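Local coordinates for high affinity transport system protein p37 (Mycoplasma hyorhinis, PDB 3EKI), which binds thiamine diphosphate as an extracytoplasmic lipoprotein that belongs to a high-affinity transport system, probably for thiamine or its diphosphate, at residues Pro170-Lys173 and Ile174-Ile178; Leu261-Thr264 and Ile265-His269. All coordinates share one frame; numbering follows the deposited sequence.

Overall arrangement
Contacts 1 and 2 are each a local stretch of one helix. Contact 1 comes first along the chain, in the first turns of helix 170-184, and contact 2 follows in the later part of helix 256-269. Their centres lie about 16 Å apart. Both helices pack on the same mixed five-stranded sheet, the first against one of its edge strands, 331-337, and the second against strands 217-223 and 304-308. Leu171 CD1 lies 3.8 Å from Ile265 CD1, which joins the two helices directly beside the sheet that both pack on, in a protein of the periplasmic-binding-protein clan. In contact 2 the Leu261 side chain lies about 6 Å from the bound thiamine diphosphate.

Contact 1: Pro170-Lys173 and Ile174-Ile178; sequences PLVK and IAKEI
The flat groups in the contact of Pro170-Lys173 with Ile174-Ile178 are the peptide carbonyls of the first helical turns. Ala175 N stands above the Leu171 carbonyl plane, 37° out of it, at 3.3 Å from Leu171 O. Val172 O is approached closer to its plane, with Lys176 N tilted by 18° at 3.0 Å. The aliphatic part of Lys176 passes by the same oxygen, CG lying 3.4 Å from Val172 O. Ile174 CG1 lies 3.5 Å from Pro170 O, which also accepts the bond from Ile174 N. First-turn N-H groups have no acceptor a turn earlier in the helix, so proline, lacking one, costs no bond there. Helix 170-184 rests on strand 331-337 of the mixed sheet, where Leu171 and Val172 pack on Ile336 and Ala175 on Ala334, its small methyl suited to a close approach to the strand. Val172 CG1 is anti to the backbone N (chi1 174°), which swings it beside the Lys176 chain, 4.0 Å from Lys176 CE. In the lysine conformer described, the two side chains lie side by side, pointing the same way. Glu177, a turn after Lys173, puts CG 3.4 Å from Lys173 O, and its OE1 forms a salt bridge with Lys180.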
loop_
_atom_site.group_PDB
_atom_site.type_symbol
_atom_site.label_atom_id
_atom_site.label_comp_id
_atom_site.label_asym_id
_atom_site.label_seq_id
_atom_site.Cartn_x
_atom_site.Cartn_y
_atom_site.Cartn_z
ATOM N N PRO A 170 21.497 -1.402 1.359
ATOM C CA PRO A 170 20.584 -0.396 1.903
ATOM C C PRO A 170 19.249 -0.984 2.360
ATOM O O PRO A 170 18.672 -0.483 3.321
ATOM C CB PRO A 170 20.344 0.558 0.730
ATOM C CG PRO A 170 20.863 -0.118 -0.477
ATOM C CD PRO A 170 21.879 -1.131 -0.040
ATOM N N LEU A 171 18.775 -2.022 1.707
ATOM C CA LEU A 171 17.487 -2.627 2.072
ATOM C C LEU A 171 17.617 -3.448 3.355
ATOM O O LEU A 171 16.675 -3.626 4.135
ATOM C CB LEU A 171 16.959 -3.477 0.914
ATOM C CG LEU A 171 16.784 -2.747 -0.426
ATOM C CD1 LEU A 171 16.039 -3.653 -1.397
ATOM C CD2 LEU A 171 16.089 -1.409 -0.222
ATOM N N VAL A 172 18.815 -3.984 3.575
ATOM C CA VAL A 172 19.103 -4.714 4.797
ATOM C C VAL A 172 19.261 -3.740 5.946
ATOM O O VAL A 172 18.807 -4.024 7.069
ATOM C CB VAL A 172 20.348 -5.611 4.650
ATOM C CG1 VAL A 172 20.700 -6.241 5.987
ATOM C CG2 VAL A 172 20.067 -6.677 3.603
ATOM N N LYS A 173 19.862 -2.595 5.693
ATOM C CA LYS A 173 19.995 -1.558 6.720
ATOM C C LYS A 173 18.620 -1.083 7.180
ATOM O O LYS A 173 18.381 -0.876 8.380
ATOM C CB LYS A 173 20.845 -0.410 6.178
ATOM C CG LYS A 173 22.299 -0.831 5.935
ATOM C CD LYS A 173 23.109 0.401 5.558
ATOM C CE LYS A 173 23.650 0.299 4.144
ATOM N NZ LYS A 173 23.873 1.641 3.535
ATOM N N ILE A 174 17.678 -0.903 6.260
ATOM C CA ILE A 174 16.327 -0.526 6.734
ATOM C C ILE A 174 15.703 -1.603 7.595
ATOM O O ILE A 174 15.050 -1.381 8.616
ATOM C CB ILE A 174 15.414 -0.193 5.530
ATOM C CG1 ILE A 174 15.856 1.062 4.771
ATOM C CG2 ILE A 174 13.984 -0.067 6.006
ATOM C CD1 ILE A 174 15.337 1.199 3.356
ATOM N N ALA A 175 15.900 -2.880 7.215
ATOM C CA ALA A 175 15.378 -4.002 8.006
ATOM C C ALA A 175 15.966 -3.961 9.424
ATOM O O ALA A 175 15.274 -4.236 10.407
ATOM C CB ALA A 175 15.641 -5.322 7.323
ATOM N N LYS A 176 17.240 -3.623 9.551
ATOM C CA LYS A 176 17.822 -3.567 10.895
ATOM C C LYS A 176 17.215 -2.424 11.693
ATOM O O LYS A 176 17.024 -2.588 12.903
ATOM C CB LYS A 176 19.345 -3.496 10.771
ATOM C CG LYS A 176 19.899 -4.816 10.244
ATOM C CD LYS A 176 21.359 -4.770 9.863
ATOM C CE LYS A 176 21.958 -6.163 9.747
ATOM N NZ LYS A 176 22.646 -6.585 10.999
ATOM N N GLU A 177 16.869 -1.322 11.066
ATOM C CA GLU A 177 16.201 -0.214 11.754
ATOM C C GLU A 177 14.797 -0.608 12.178
ATOM O O GLU A 177 14.297 -0.234 13.242
ATOM C CB GLU A 177 16.199 0.996 10.835
ATOM C CG GLU A 177 17.572 1.611 10.583
ATOM C CD GLU A 177 17.832 2.555 11.762
ATOM O OE1 GLU A 177 18.382 2.091 12.778
ATOM O OE2 GLU A 177 17.443 3.739 11.645
ATOM N N ILE A 178 14.090 -1.381 11.352
ATOM C CA ILE A 178 12.787 -1.911 11.716
ATOM C C ILE A 178 12.906 -2.806 12.948
ATOM O O ILE A 178 12.090 -2.753 13.866
ATOM C CB ILE A 178 12.151 -2.668 10.537
ATOM C CG1 ILE A 178 11.766 -1.717 9.403
ATOM C CG2 ILE A 178 10.976 -3.512 10.970
ATOM C CD1 ILE A 178 11.332 -2.397 8.124
#

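Contact 2: Leu261-Thr264 and Ile265-His269; sequences LEET and ILKNH
Ile265, which opens Ile265-His269, lays CG1 3.5 Å from Leu261 O, the oxygen that its own N-H bonds. Leu266 comes next: its N-H bonds Glu262 O at 3.0 Å, while CG sits 3.3 Å from that oxygen and the branched end, suited to an apolar core, packs on Ile219 and Phe306. Lys267 N bonds Glu263 O at 2.9 Å, and the two side chains run alongside each other. Both start with CG anti to the backbone N, but the lysine then bends at three torsions, which brings NZ back to 3.9 Å from Glu263 CG. NZ and Glu263 OE1 stay 4.1 Å apart, too far for a salt bridge; NZ bonds Thr275 O, and Glu263 OE1 bonds Leu277 N. Asn268 lies beside Thr264, with ND2 3.6 Å from Thr264 CG2. That amide nitrogen bonds Lys403 OXT and Thr264 OG1 bonds Ile402 O, so these two residues tie the helix to the C-terminal end of the chain; within the helix, OG1 also bonds Lys260 O. This is a helix packed on strands 217-223 and 304-308 and on helix 390-402 of a periplasmic-binding-protein-like fold, with the Leu261 side chain about 6 Å from the bound thiamine diphosphate.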
loop_
_atom_site.group_PDB
_atom_site.type_symbol
_atom_site.label_atom_id
_atom_site.label_comp_id
_atom_site.label_asym_id
_atom_site.label_seq_id
_atom_site.Cartn_x
_atom_site.Cartn_y
_atom_site.Cartn_z
ATOM N N LEU A 261 7.036 -7.685 -5.319
ATOM C CA LEU A 261 8.255 -6.963 -4.940
ATOM C C LEU A 261 9.225 -7.899 -4.230
ATOM O O LEU A 261 10.435 -7.760 -4.410
ATOM C CB LEU A 261 7.939 -5.752 -4.065
ATOM C CG LEU A 261 7.225 -4.637 -4.838
ATOM C CD1 LEU A 261 6.652 -3.614 -3.862
ATOM C CD2 LEU A 261 8.175 -3.969 -5.810
ATOM N N GLU A 262 8.693 -8.799 -3.418
ATOM C CA GLU A 262 9.550 -9.763 -2.716
ATOM C C GLU A 262 10.104 -10.796 -3.697
ATOM O O GLU A 262 11.260 -11.198 -3.561
ATOM C CB GLU A 262 8.786 -10.443 -1.573
ATOM C CG GLU A 262 8.411 -9.510 -0.445
ATOM C CD GLU A 262 7.110 -8.747 -0.583
ATOM O OE1 GLU A 262 6.449 -8.849 -1.636
ATOM O OE2 GLU A 262 6.768 -8.060 0.409
ATOM N N GLU A 263 9.268 -11.240 -4.649
ATOM C CA GLU A 263 9.767 -12.137 -5.691
ATOM C C GLU A 263 10.991 -11.556 -6.368
ATOM O O GLU A 263 12.007 -12.228 -6.599
ATOM C CB GLU A 263 8.672 -12.421 -6.725
ATOM C CG GLU A 263 9.159 -13.093 -8.013
ATOM C CD GLU A 263 7.974 -13.388 -8.897
ATOM O OE1 GLU A 263 7.747 -14.529 -9.307
ATOM O OE2 GLU A 263 7.215 -12.426 -9.190
ATOM N N THR A 264 10.968 -10.268 -6.729
ATOM C CA THR A 264 12.103 -9.595 -7.333
ATOM C C THR A 264 13.349 -9.639 -6.445
ATOM O O THR A 264 14.443 -9.947 -6.938
ATOM C CB THR A 264 11.771 -8.111 -7.619
ATOM O OG1 THR A 264 10.725 -8.067 -8.601
ATOM C CG2 THR A 264 12.940 -7.364 -8.226
ATOM N N ILE A 265 13.204 -9.334 -5.155
ATOM C CA ILE A 265 14.378 -9.406 -4.270
ATOM C C ILE A 265 14.987 -10.817 -4.211
ATOM O O ILE A 265 16.210 -10.970 -4.277
ATOM C CB ILE A 265 13.986 -8.933 -2.864
ATOM C CG1 ILE A 265 13.572 -7.448 -2.807
ATOM C CG2 ILE A 265 15.095 -9.179 -1.864
ATOM C CD1 ILE A 265 14.560 -6.494 -3.447
ATOM N N LEU A 266 14.142 -11.828 -4.102
ATOM C CA LEU A 266 14.560 -13.230 -4.049
ATOM C C LEU A 266 15.228 -13.665 -5.325
ATOM O O LEU A 266 16.239 -14.373 -5.286
ATOM C CB LEU A 266 13.354 -14.125 -3.723
ATOM C CG LEU A 266 12.734 -13.947 -2.340
ATOM C CD1 LEU A 266 11.541 -14.859 -2.124
ATOM C CD2 LEU A 266 13.758 -14.185 -1.235
ATOM N N LYS A 267 14.673 -13.246 -6.462
ATOM C CA LYS A 267 15.322 -13.520 -7.733
ATOM C C LYS A 267 16.654 -12.818 -7.879
ATOM O O LYS A 267 17.627 -13.420 -8.377
ATOM C CB LYS A 267 14.377 -13.116 -8.882
ATOM C CG LYS A 267 14.944 -13.425 -10.262
ATOM C CD LYS A 267 14.061 -14.455 -10.965
ATOM C CE LYS A 267 12.830 -13.829 -11.600
ATOM N NZ LYS A 267 11.564 -14.152 -10.879
ATOM N N ASN A 268 16.787 -11.565 -7.451
ATOM C CA ASN A 268 18.020 -10.815 -7.540
ATOM C C ASN A 268 19.078 -11.362 -6.578
ATOM O O ASN A 268 20.275 -11.244 -6.851
ATOM C CB ASN A 268 17.781 -9.332 -7.264
ATOM C CG ASN A 268 17.024 -8.695 -8.430
ATOM O OD1 ASN A 268 16.896 -9.318 -9.488
ATOM N ND2 ASN A 268 16.517 -7.489 -8.241
ATOM N N HIS A 269 18.635 -11.947 -5.471
ATOM C CA HIS A 269 19.549 -12.495 -4.475
ATOM C C HIS A 269 19.987 -13.909 -4.841
ATOM O O HIS A 269 21.179 -14.183 -4.981
ATOM C CB HIS A 269 18.899 -12.488 -3.090
ATOM C CG HIS A 269 19.854 -12.771 -1.973
ATOM N ND1 HIS A 269 20.876 -11.911 -1.631
ATOM C CD2 HIS A 269 19.945 -13.819 -1.121
ATOM C CE1 HIS A 269 21.554 -12.416 -0.616
ATOM N NE2 HIS A 269 21.009 -13.573 -0.287
#